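Local coordinates for piwi domain-containing protein (Vanderwaltozyma polyspora, PDB 5THE) that probably binds RNA as a budding-yeast Argonaute, of which this chain is the C-terminal lobe carrying the Piwi domain, at residues L257-S262 and P336-Y341; L249-N254 and D292-Q297; F396-E401 and A412-G417. One frame throughout, in Å; residues are numbered along the deposited sequence.

Interaction 1 of 3, residues L257-S262 and P336-Y341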
loop_
_atom_site.group_PDB
_atom_site.type_symbol
_atom_site.label_atom_id
_atom_site.label_comp_id
_atom_site.label_asym_id
_atom_site.label_seq_id
_atom_site.Cartn_x
_atom_site.Cartn_y
_atom_site.Cartn_z
ATOM N N LEU A 257 5.485 -11.209 13.642
ATOM C CA LEU A 257 6.227 -9.997 13.331
ATOM C C LEU A 257 6.645 -9.241 14.584
ATOM O O LEU A 257 6.862 -8.027 14.528
ATOM C CB LEU A 257 5.398 -9.106 12.404
ATOM C CG LEU A 257 5.358 -9.589 10.944
ATOM C CD1 LEU A 257 4.313 -8.847 10.140
ATOM C CD2 LEU A 257 6.736 -9.411 10.323
ATOM N N ILE A 258 6.757 -9.933 15.717
ATOM C CA ILE A 258 7.202 -9.325 16.966
ATOM C C ILE A 258 8.492 -10.003 17.400
ATOM O O ILE A 258 8.579 -11.237 17.442
ATOM C CB ILE A 258 6.118 -9.408 18.057
ATOM C CG1 ILE A 258 4.933 -8.514 17.654
ATOM C CG2 ILE A 258 6.668 -8.970 19.430
ATOM C CD1 ILE A 258 3.793 -8.542 18.634
ATOM N N ASP A 259 9.507 -9.194 17.672
ATOM C CA ASP A 259 10.776 -9.705 18.175
ATOM C C ASP A 259 10.546 -10.212 19.593
ATOM O O ASP A 259 10.252 -9.424 20.491
ATOM C CB ASP A 259 11.813 -8.592 18.143
ATOM C CG ASP A 259 13.195 -9.037 18.604
ATOM O OD1 ASP A 259 13.323 -10.083 19.279
ATOM O OD2 ASP A 259 14.167 -8.308 18.286
ATOM N N LYS A 260 10.684 -11.523 19.796
ATOM C CA LYS A 260 10.391 -12.104 21.102
ATOM C C LYS A 260 11.339 -11.606 22.181
ATOM O O LYS A 260 10.928 -11.461 23.334
ATOM C CB LYS A 260 10.441 -13.631 21.039
ATOM C CG LYS A 260 9.450 -14.244 20.061
ATOM C CD LYS A 260 8.089 -13.552 20.134
ATOM C CE LYS A 260 7.087 -14.145 19.142
ATOM N NZ LYS A 260 7.560 -14.078 17.726
ATOM N N GLU A 261 12.602 -11.326 21.838
ATOM C CA GLU A 261 13.562 -10.962 22.881
ATOM C C GLU A 261 13.268 -9.583 23.462
ATOM O O GLU A 261 13.384 -9.375 24.676
ATOM C CB GLU A 261 14.986 -11.025 22.330
ATOM C CG GLU A 261 15.410 -12.411 21.808
ATOM C CD GLU A 261 15.322 -13.532 22.831
ATOM O OE1 GLU A 261 15.974 -13.434 23.884
ATOM O OE2 GLU A 261 14.600 -14.521 22.578
ATOM N N SER A 262 12.891 -8.625 22.611
ATOM C CA SER A 262 12.597 -7.263 23.033
ATOM C C SER A 262 11.110 -7.019 23.198
ATOM O O SER A 262 10.731 -5.979 23.740
ATOM C CB SER A 262 13.159 -6.255 22.012
ATOM O OG SER A 262 12.604 -6.521 20.728
ATOM N N PRO A 336 13.063 0.080 16.849
ATOM C CA PRO A 336 12.876 -1.335 16.530
ATOM C C PRO A 336 14.175 -2.108 16.688
ATOM O O PRO A 336 15.278 -1.567 16.549
ATOM C CB PRO A 336 12.401 -1.325 15.070
ATOM C CG PRO A 336 12.825 -0.005 14.523
ATOM C CD PRO A 336 12.846 0.954 15.681
ATOM N N THR A 337 14.033 -3.381 17.025
ATOM C CA THR A 337 15.190 -4.245 17.155
ATOM C C THR A 337 15.372 -5.169 15.960
ATOM O O THR A 337 16.385 -5.871 15.898
ATOM C CB THR A 337 15.105 -5.063 18.454
ATOM O OG1 THR A 337 13.922 -5.874 18.443
ATOM C CG2 THR A 337 15.066 -4.124 19.669
ATOM N N LYS A 338 14.429 -5.173 15.014
ATOM C CA LYS A 338 14.555 -5.895 13.752
ATOM C C LYS A 338 13.914 -5.056 12.661
ATOM O O LYS A 338 12.893 -4.401 12.889
ATOM C CB LYS A 338 13.867 -7.276 13.778
ATOM C CG LYS A 338 14.472 -8.307 14.729
ATOM C CD LYS A 338 13.743 -9.641 14.570
ATOM C CE LYS A 338 14.273 -10.693 15.538
ATOM N NZ LYS A 338 15.716 -10.930 15.309
ATOM N N ILE A 339 14.504 -5.098 11.467
ATOM C CA ILE A 339 13.991 -4.373 10.310
ATOM C C ILE A 339 13.774 -5.363 9.172
ATOM O O ILE A 339 14.647 -6.189 8.877
ATOM C CB ILE A 339 14.949 -3.240 9.884
ATOM C CG1 ILE A 339 15.139 -2.249 11.036
ATOM C CG2 ILE A 339 14.451 -2.523 8.667
ATOM C CD1 ILE A 339 16.123 -1.127 10.703
ATOM N N MET A 340 12.610 -5.279 8.538
ATOM C CA MET A 340 12.250 -6.085 7.374
ATOM C C MET A 340 12.030 -5.138 6.204
ATOM O O MET A 340 11.132 -4.292 6.256
ATOM C CB MET A 340 10.988 -6.898 7.661
ATOM C CG MET A 340 10.533 -7.800 6.543
ATOM S SD MET A 340 11.116 -9.482 6.790
ATOM C CE MET A 340 10.576 -9.767 8.481
ATOM N N TYR A 341 12.840 -5.285 5.151
ATOM C CA TYR A 341 12.905 -4.323 4.051
ATOM C C TYR A 341 12.425 -4.972 2.751
ATOM O O TYR A 341 13.138 -5.778 2.143
ATOM C CB TYR A 341 14.332 -3.796 3.922
ATOM C CG TYR A 341 14.559 -2.879 2.751
ATOM C CD1 TYR A 341 13.764 -1.758 2.559
ATOM C CD2 TYR A 341 15.587 -3.124 1.842
ATOM C CE1 TYR A 341 13.976 -0.905 1.474
ATOM C CE2 TYR A 341 15.811 -2.283 0.763
ATOM C CZ TYR A 341 15.009 -1.170 0.589
ATOM O OH TYR A 341 15.230 -0.321 -0.473
#
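Asp259 and Thr337 meet through their polar ends, their side chains crossing at about a right angle. The hydroxyl OG1 of Thr337 donates to Asp259 OD2 over 2.5 Å, very short for such a bond, and it accepts from Ser262 OG at 2.7 Å. One hydroxyl thus links Asp259 and Ser262, three residues apart. Threonine suits the place because its hydroxyl can give to the acid and take from Ser262 while its methyl CG2 packs beside Ser262; a chi1 of 60°, with OG1 between backbone N and carbonyl carbon, turns the hydroxyl to them. The other carboxylate oxygen, OD1, closes an Asx turn by accepting from Glu261 N at 2.9 Å, so the acid ties its own chain as well as the far one. Lys338 brings its aliphatic chain across the carboxylate, with CG 3.6 Å from Asp259 OD2. Its NZ, 4.3 Å from that oxygen, is beyond salt-bridge range and is bonded instead to Asn461. Replacing the acid with an alanine would probably leave Thr337 OG1 without its acceptor and the turn at Glu261 N without its side-chain bond. Farther along, Leu257 CD2 approaches Met340 CE at 4.3 Å, two apolar ends that both touch helix 465-475. Strand 264-274 joins the two segments: it pairs antiparallel with strand 258-259 and parallel with strand 339-344.

Interaction 2 of 3, residues L249-N254 and D292-Q297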
loop_
_atom_site.group_PDB
_atom_site.type_symbol
_atom_site.label_atom_id
_atom_site.label_comp_id
_atom_site.label_asym_id
_atom_site.label_seq_id
_atom_site.Cartn_x
_atom_site.Cartn_y
_atom_site.Cartn_z
ATOM N N LEU A 249 -4.591 -8.415 11.113
ATOM C CA LEU A 249 -4.480 -9.824 11.453
ATOM C C LEU A 249 -4.727 -9.999 12.948
ATOM O O LEU A 249 -4.640 -9.051 13.734
ATOM C CB LEU A 249 -3.099 -10.363 11.077
ATOM C CG LEU A 249 -2.699 -10.143 9.623
ATOM C CD1 LEU A 249 -1.397 -10.880 9.338
ATOM C CD2 LEU A 249 -3.827 -10.616 8.706
ATOM N N SER A 250 -5.030 -11.226 13.339
ATOM C CA SER A 250 -5.222 -11.505 14.756
ATOM C C SER A 250 -3.928 -11.274 15.525
ATOM O O SER A 250 -2.831 -11.248 14.963
ATOM C CB SER A 250 -5.681 -12.946 14.972
ATOM O OG SER A 250 -4.606 -13.838 14.707
ATOM N N ILE A 251 -4.085 -11.112 16.840
ATOM C CA ILE A 251 -2.945 -11.001 17.749
ATOM C C ILE A 251 -2.012 -12.197 17.598
ATOM O O ILE A 251 -0.786 -12.047 17.549
ATOM C CB ILE A 251 -3.445 -10.856 19.199
ATOM C CG1 ILE A 251 -3.952 -9.428 19.427
ATOM C CG2 ILE A 251 -2.352 -11.284 20.211
ATOM C CD1 ILE A 251 -4.451 -9.159 20.832
ATOM N N GLU A 252 -2.577 -13.406 17.547
ATOM C CA GLU A 252 -1.759 -14.602 17.371
ATOM C C GLU A 252 -0.897 -14.497 16.116
ATOM O O GLU A 252 0.309 -14.762 16.154
ATOM C CB GLU A 252 -2.662 -15.838 17.318
ATOM C CG GLU A 252 -1.959 -17.175 17.435
ATOM C CD GLU A 252 -1.015 -17.267 18.633
ATOM O OE1 GLU A 252 0.022 -17.950 18.512
ATOM O OE2 GLU A 252 -1.293 -16.662 19.691
ATOM N N ASN A 253 -1.498 -14.082 14.996
ATOM C CA ASN A 253 -0.749 -13.944 13.751
ATOM C C ASN A 253 0.303 -12.838 13.839
ATOM O O ASN A 253 1.407 -12.980 13.297
ATOM C CB ASN A 253 -1.709 -13.665 12.590
ATOM C CG ASN A 253 -2.555 -14.869 12.220
ATOM O OD1 ASN A 253 -3.774 -14.835 12.333
ATOM N ND2 ASN A 253 -1.909 -15.931 11.750
ATOM N N ASN A 254 -0.003 -11.737 14.525
ATOM C CA ASN A 254 0.964 -10.642 14.583
ATOM C C ASN A 254 2.222 -11.011 15.364
ATOM O O ASN A 254 3.260 -10.361 15.179
ATOM C CB ASN A 254 0.320 -9.392 15.185
ATOM C CG ASN A 254 -0.670 -8.737 14.247
ATOM O OD1 ASN A 254 -0.514 -8.789 13.022
ATOM N ND2 ASN A 254 -1.696 -8.108 14.816
ATOM N N ASP A 292 3.740 -0.076 14.562
ATOM C CA ASP A 292 3.378 -0.805 15.770
ATOM C C ASP A 292 3.132 -2.269 15.417
ATOM O O ASP A 292 3.449 -2.727 14.313
ATOM C CB ASP A 292 2.189 -0.150 16.488
ATOM C CG ASP A 292 0.901 -0.166 15.678
ATOM O OD1 ASP A 292 0.778 -0.915 14.690
ATOM O OD2 ASP A 292 -0.015 0.598 16.058
ATOM N N ASP A 293 2.552 -3.001 16.361
ATOM C CA ASP A 293 2.330 -4.427 16.190
ATOM C C ASP A 293 1.020 -4.742 15.475
ATOM O O ASP A 293 0.655 -5.911 15.372
ATOM C CB ASP A 293 2.403 -5.139 17.553
ATOM C CG ASP A 293 1.305 -4.706 18.525
ATOM O OD1 ASP A 293 0.528 -3.779 18.227
ATOM O OD2 ASP A 293 1.237 -5.306 19.616
ATOM N N LYS A 294 0.315 -3.735 14.963
ATOM C CA LYS A 294 -0.886 -3.986 14.171
ATOM C C LYS A 294 -0.648 -3.903 12.666
ATOM O O LYS A 294 -1.391 -4.527 11.903
ATOM C CB LYS A 294 -1.998 -3.004 14.570
ATOM C CG LYS A 294 -2.368 -3.062 16.043
ATOM C CD LYS A 294 -2.654 -4.512 16.464
ATOM C CE LYS A 294 -2.991 -4.624 17.953
ATOM N NZ LYS A 294 -3.279 -6.052 18.311
ATOM N N PHE A 295 0.355 -3.132 12.222
ATOM C CA PHE A 295 0.772 -3.072 10.813
ATOM C C PHE A 295 -0.344 -2.563 9.908
ATOM O O PHE A 295 -0.445 -2.912 8.729
ATOM C CB PHE A 295 1.300 -4.425 10.349
ATOM C CG PHE A 295 2.395 -4.932 11.222
ATOM C CD1 PHE A 295 3.699 -4.480 11.046
ATOM C CD2 PHE A 295 2.108 -5.800 12.271
ATOM C CE1 PHE A 295 4.715 -4.927 11.872
ATOM C CE2 PHE A 295 3.118 -6.251 13.134
ATOM C CZ PHE A 295 4.419 -5.824 12.942
ATOM N N THR A 296 -1.147 -1.695 10.469
ATOM C CA THR A 296 -2.318 -1.125 9.834
ATOM C C THR A 296 -2.019 0.204 9.159
ATOM O O THR A 296 -2.764 0.634 8.263
ATOM C CB THR A 296 -3.369 -0.981 10.938
ATOM O OG1 THR A 296 -4.207 -2.155 10.954
ATOM C CG2 THR A 296 -4.140 0.256 10.788
ATOM N N GLN A 297 -0.930 0.851 9.559
ATOM C CA GLN A 297 -0.572 2.190 9.106
ATOM C C GLN A 297 0.860 2.172 8.596
ATOM O O GLN A 297 1.773 1.740 9.315
ATOM C CB GLN A 297 -0.723 3.183 10.247
ATOM C CG GLN A 297 -2.168 3.515 10.569
ATOM C CD GLN A 297 -2.742 4.512 9.573
ATOM O OE1 GLN A 297 -1.992 5.272 8.946
ATOM N NE2 GLN A 297 -4.073 4.513 9.416
HETATM O O HOH W 1 -2.061 -7.071 11.708
HETATM O O HOH W 2 -4.756 -7.675 16.563
HETATM O O HOH W 3 -0.865 -7.576 17.803
#
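The amide of Asn254 and the ring of Phe295 slide past each other in opposite directions, their planes 54° apart. Asn254 OD1 comes to 4.0 Å from ring atom CD2, an oblique approach that is no stack. One face of the ring carries the carbonyl oxygen Asp292 O, 3.4 Å above its centre, and elsewhere the phenyl touches Pro265 and Val268 of strand 264-274. Two side-chain-to-backbone motifs shape this part of the Piwi domain: a helix N-cap and an Asx turn. Ser250 is the N-cap of helix 251-254, accepting from Asn253 N, and Asp292 OD1 closes the Asx turn by accepting from Lys294 N at 2.9 Å. Serine and aspartate suit these places, since each has a short side chain able to reach back to a nearby amide.

Asn254 sits at the centre of the contact. With CG beside the backbone N (chi1 -72°), its amide reaches Asp293, whose O lies 3.3 Å from Asn254 ND2 at an angle too poor for a hydrogen bond. Water makes the polar connections instead. Water 1 donates to Asn254 OD1 and to Lys294 O and accepts from Leu249 N, so three groups from both segments share it. Lysine suits its site because a long, bendable chain can start away from the helix and still return to it: the bend at chi2 (-51°) carries Lys294 NZ to 3.6 Å from Ile251 CG1. There the ammonium lies along apolar carbon while two waters accept from it. Water 2 accepts from NZ and donates to Leu249 O, and water 3 accepts from both Lys294 NZ, at 2.9 Å, and Asn254 ND2, at 3.1 Å.

Interaction 3 of 3, residues F396-E401 and A412-G417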
loop_
_atom_site.group_PDB
_atom_site.type_symbol
_atom_site.label_atom_id
_atom_site.label_comp_id
_atom_site.label_asym_id
_atom_site.label_seq_id
_atom_site.Cartn_x
_atom_site.Cartn_y
_atom_site.Cartn_z
ATOM N N PHE A 396 0.660 -20.525 -12.881
ATOM C CA PHE A 396 0.347 -21.737 -12.130
ATOM C C PHE A 396 -1.054 -22.180 -12.512
ATOM O O PHE A 396 -2.007 -21.403 -12.392
ATOM C CB PHE A 396 0.406 -21.484 -10.624
ATOM C CG PHE A 396 1.771 -21.094 -10.098
ATOM C CD1 PHE A 396 2.923 -21.383 -10.818
ATOM C CD2 PHE A 396 1.894 -20.474 -8.851
ATOM C CE1 PHE A 396 4.170 -21.042 -10.330
ATOM C CE2 PHE A 396 3.131 -20.148 -8.346
ATOM C CZ PHE A 396 4.279 -20.421 -9.089
ATOM N N ILE A 397 -1.188 -23.421 -12.957
ATOM C CA ILE A 397 -2.469 -23.975 -13.373
ATOM C C ILE A 397 -2.797 -25.120 -12.427
ATOM O O ILE A 397 -1.948 -25.985 -12.203
ATOM C CB ILE A 397 -2.466 -24.466 -14.833
ATOM C CG1 ILE A 397 -2.029 -23.349 -15.784
ATOM C CG2 ILE A 397 -3.830 -25.014 -15.233
ATOM C CD1 ILE A 397 -2.747 -22.030 -15.565
ATOM N N PRO A 398 -3.993 -25.165 -11.855
ATOM C CA PRO A 398 -4.313 -26.246 -10.926
ATOM C C PRO A 398 -4.553 -27.546 -11.668
ATOM O O PRO A 398 -5.024 -27.569 -12.803
ATOM C CB PRO A 398 -5.584 -25.749 -10.229
ATOM C CG PRO A 398 -6.215 -24.845 -11.210
ATOM C CD PRO A 398 -5.082 -24.178 -11.964
ATOM N N ILE A 399 -4.214 -28.643 -11.000
ATOM C CA ILE A 399 -4.369 -29.972 -11.561
ATOM C C ILE A 399 -5.529 -30.731 -10.925
ATOM O O ILE A 399 -6.145 -31.572 -11.586
ATOM C CB ILE A 399 -3.048 -30.751 -11.394
ATOM C CG1 ILE A 399 -1.959 -30.165 -12.278
ATOM C CG2 ILE A 399 -3.210 -32.225 -11.716
ATOM C CD1 ILE A 399 -0.625 -30.866 -12.045
ATOM N N GLN A 400 -5.843 -30.462 -9.667
ATOM C CA GLN A 400 -6.847 -31.208 -8.927
ATOM C C GLN A 400 -7.831 -30.220 -8.342
ATOM O O GLN A 400 -7.533 -29.031 -8.203
ATOM C CB GLN A 400 -6.228 -32.017 -7.791
ATOM C CG GLN A 400 -5.072 -32.841 -8.227
ATOM C CD GLN A 400 -4.265 -33.365 -7.079
ATOM O OE1 GLN A 400 -3.085 -33.655 -7.250
ATOM N NE2 GLN A 400 -4.892 -33.509 -5.895
ATOM N N GLU A 401 -9.003 -30.727 -7.989
ATOM C CA GLU A 401 -9.947 -29.902 -7.253
ATOM C C GLU A 401 -9.685 -29.961 -5.756
ATOM O O GLU A 401 -9.696 -28.917 -5.094
ATOM C CB GLU A 401 -11.382 -30.325 -7.576
ATOM C CG GLU A 401 -11.816 -29.930 -8.991
ATOM C CD GLU A 401 -13.260 -30.301 -9.301
ATOM O OE1 GLU A 401 -13.840 -31.114 -8.553
ATOM O OE2 GLU A 401 -13.814 -29.785 -10.297
ATOM N N ALA A 412 -10.404 -28.206 -0.871
ATOM C CA ALA A 412 -10.201 -27.442 -2.107
ATOM C C ALA A 412 -8.775 -26.919 -2.208
ATOM O O ALA A 412 -8.248 -26.313 -1.269
ATOM C CB ALA A 412 -11.169 -26.266 -2.198
ATOM N N VAL A 413 -8.141 -27.166 -3.350
ATOM C CA VAL A 413 -6.826 -26.627 -3.647
ATOM C C VAL A 413 -6.846 -25.737 -4.881
ATOM O O VAL A 413 -5.789 -25.372 -5.398
ATOM C CB VAL A 413 -5.783 -27.757 -3.798
ATOM C CG1 VAL A 413 -5.615 -28.478 -2.474
ATOM C CG2 VAL A 413 -6.196 -28.759 -4.924
ATOM N N GLN A 414 -8.021 -25.376 -5.370
ATOM C CA GLN A 414 -8.113 -24.358 -6.408
ATOM C C GLN A 414 -9.346 -23.510 -6.153
ATOM O O GLN A 414 -10.278 -23.933 -5.468
ATOM C CB GLN A 414 -8.173 -24.967 -7.811
ATOM C CG GLN A 414 -9.272 -25.991 -8.003
ATOM C CD GLN A 414 -9.468 -26.343 -9.471
ATOM O OE1 GLN A 414 -10.077 -25.580 -10.215
ATOM N NE2 GLN A 414 -8.932 -27.486 -9.894
ATOM N N SER A 415 -9.340 -22.299 -6.722
ATOM C CA SER A 415 -10.443 -21.358 -6.566
ATOM C C SER A 415 -10.537 -20.482 -7.805
ATOM O O SER A 415 -9.519 -19.953 -8.279
ATOM C CB SER A 415 -10.256 -20.480 -5.326
ATOM O OG SER A 415 -11.383 -19.639 -5.149
ATOM N N MET A 416 -11.761 -20.317 -8.310
ATOM C CA MET A 416 -11.998 -19.477 -9.481
ATOM C C MET A 416 -11.107 -19.882 -10.652
ATOM O O MET A 416 -10.549 -19.041 -11.352
ATOM C CB MET A 416 -11.806 -18.001 -9.133
ATOM C CG MET A 416 -12.741 -17.537 -8.039
ATOM S SD MET A 416 -12.241 -15.938 -7.400
ATOM C CE MET A 416 -12.822 -14.853 -8.674
ATOM N N GLY A 417 -10.956 -21.185 -10.847
ATOM C CA GLY A 417 -10.184 -21.694 -11.957
ATOM C C GLY A 417 -8.695 -21.521 -11.816
ATOM O O GLY A 417 -7.962 -21.789 -12.770
#
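Pro398 and Gln414 cross at about a right angle, and here the packing is tight: Pro398 CB stands 3.6 Å from Gln414 CB, ring against the root of the glutamine chain. That CB already points toward 396-401; with CG between backbone N and carbonyl carbon (chi1 54°) and the chain extended beyond it, the amide is carried to Gln400. There Gln414 NE2 donates to Gln400 O at 2.7 Å, with an almost straight N-H...O of 176°. The oxygen lies in the amide plane of Gln414, but the donor stands well above the carbonyl plane of Gln400, so the bond does not follow a lone pair. A glutamine suits the site because its methylenes can pack on proline while its far end supplies an N-H to a main-chain carbonyl.

A second bond closes the other end of the contact, Val413 N to Glu401 O at 2.9 Å, and the same oxygen receives a CA-H...O contact from Ala412. Val413 sets its CG2 against the two carbonyls, 3.6 Å from Gln400 O, and the rest of this buried, branched residue packs on Thr16 and Ile31 of strands 16-22 and 25-31.

The looser side lies toward solvent. The side chain of Glu401 starts out away from the partner segment, and of its atoms CG comes nearest, 3.9 Å from Gln414 NE2, with carboxylate and amide planes nearly perpendicular. An acid suits such an exposed place. Gly417, also exposed, meets Pro398 only through its carbonyl, O lying 3.8 Å from CD. Beyond the contact, strand 397-398 pairs antiparallel with strand 16-22, and strand 410-415 lies between strands 402-404 and 418-419 in a small antiparallel sheet.

How the interactions relate
Interactions 1 and 2 are neighbours, with centres 13 Å apart and segments alternating along the chain; they touch where Leu257 CB meets Phe295 CZ at 3.5 Å, and both border strand 264-274. Interaction 3 stands apart, about 36 Å from interaction 1 between centres, its nearest atom about 7 Å from the bound nucleic acid. No touching residue of interaction 1 is exposed, but Ile251 of interaction 2 and Glu401 and Gly417 of interaction 3 are. Their chemistry differs: interaction 1 relies on one hydroxyl-carboxylate and one hydroxyl-hydroxyl bond between side chains, interaction 2 on waters between a short helix and a loop, and interaction 3 on main-chain carbonyls met by an amide side chain and a backbone N-H.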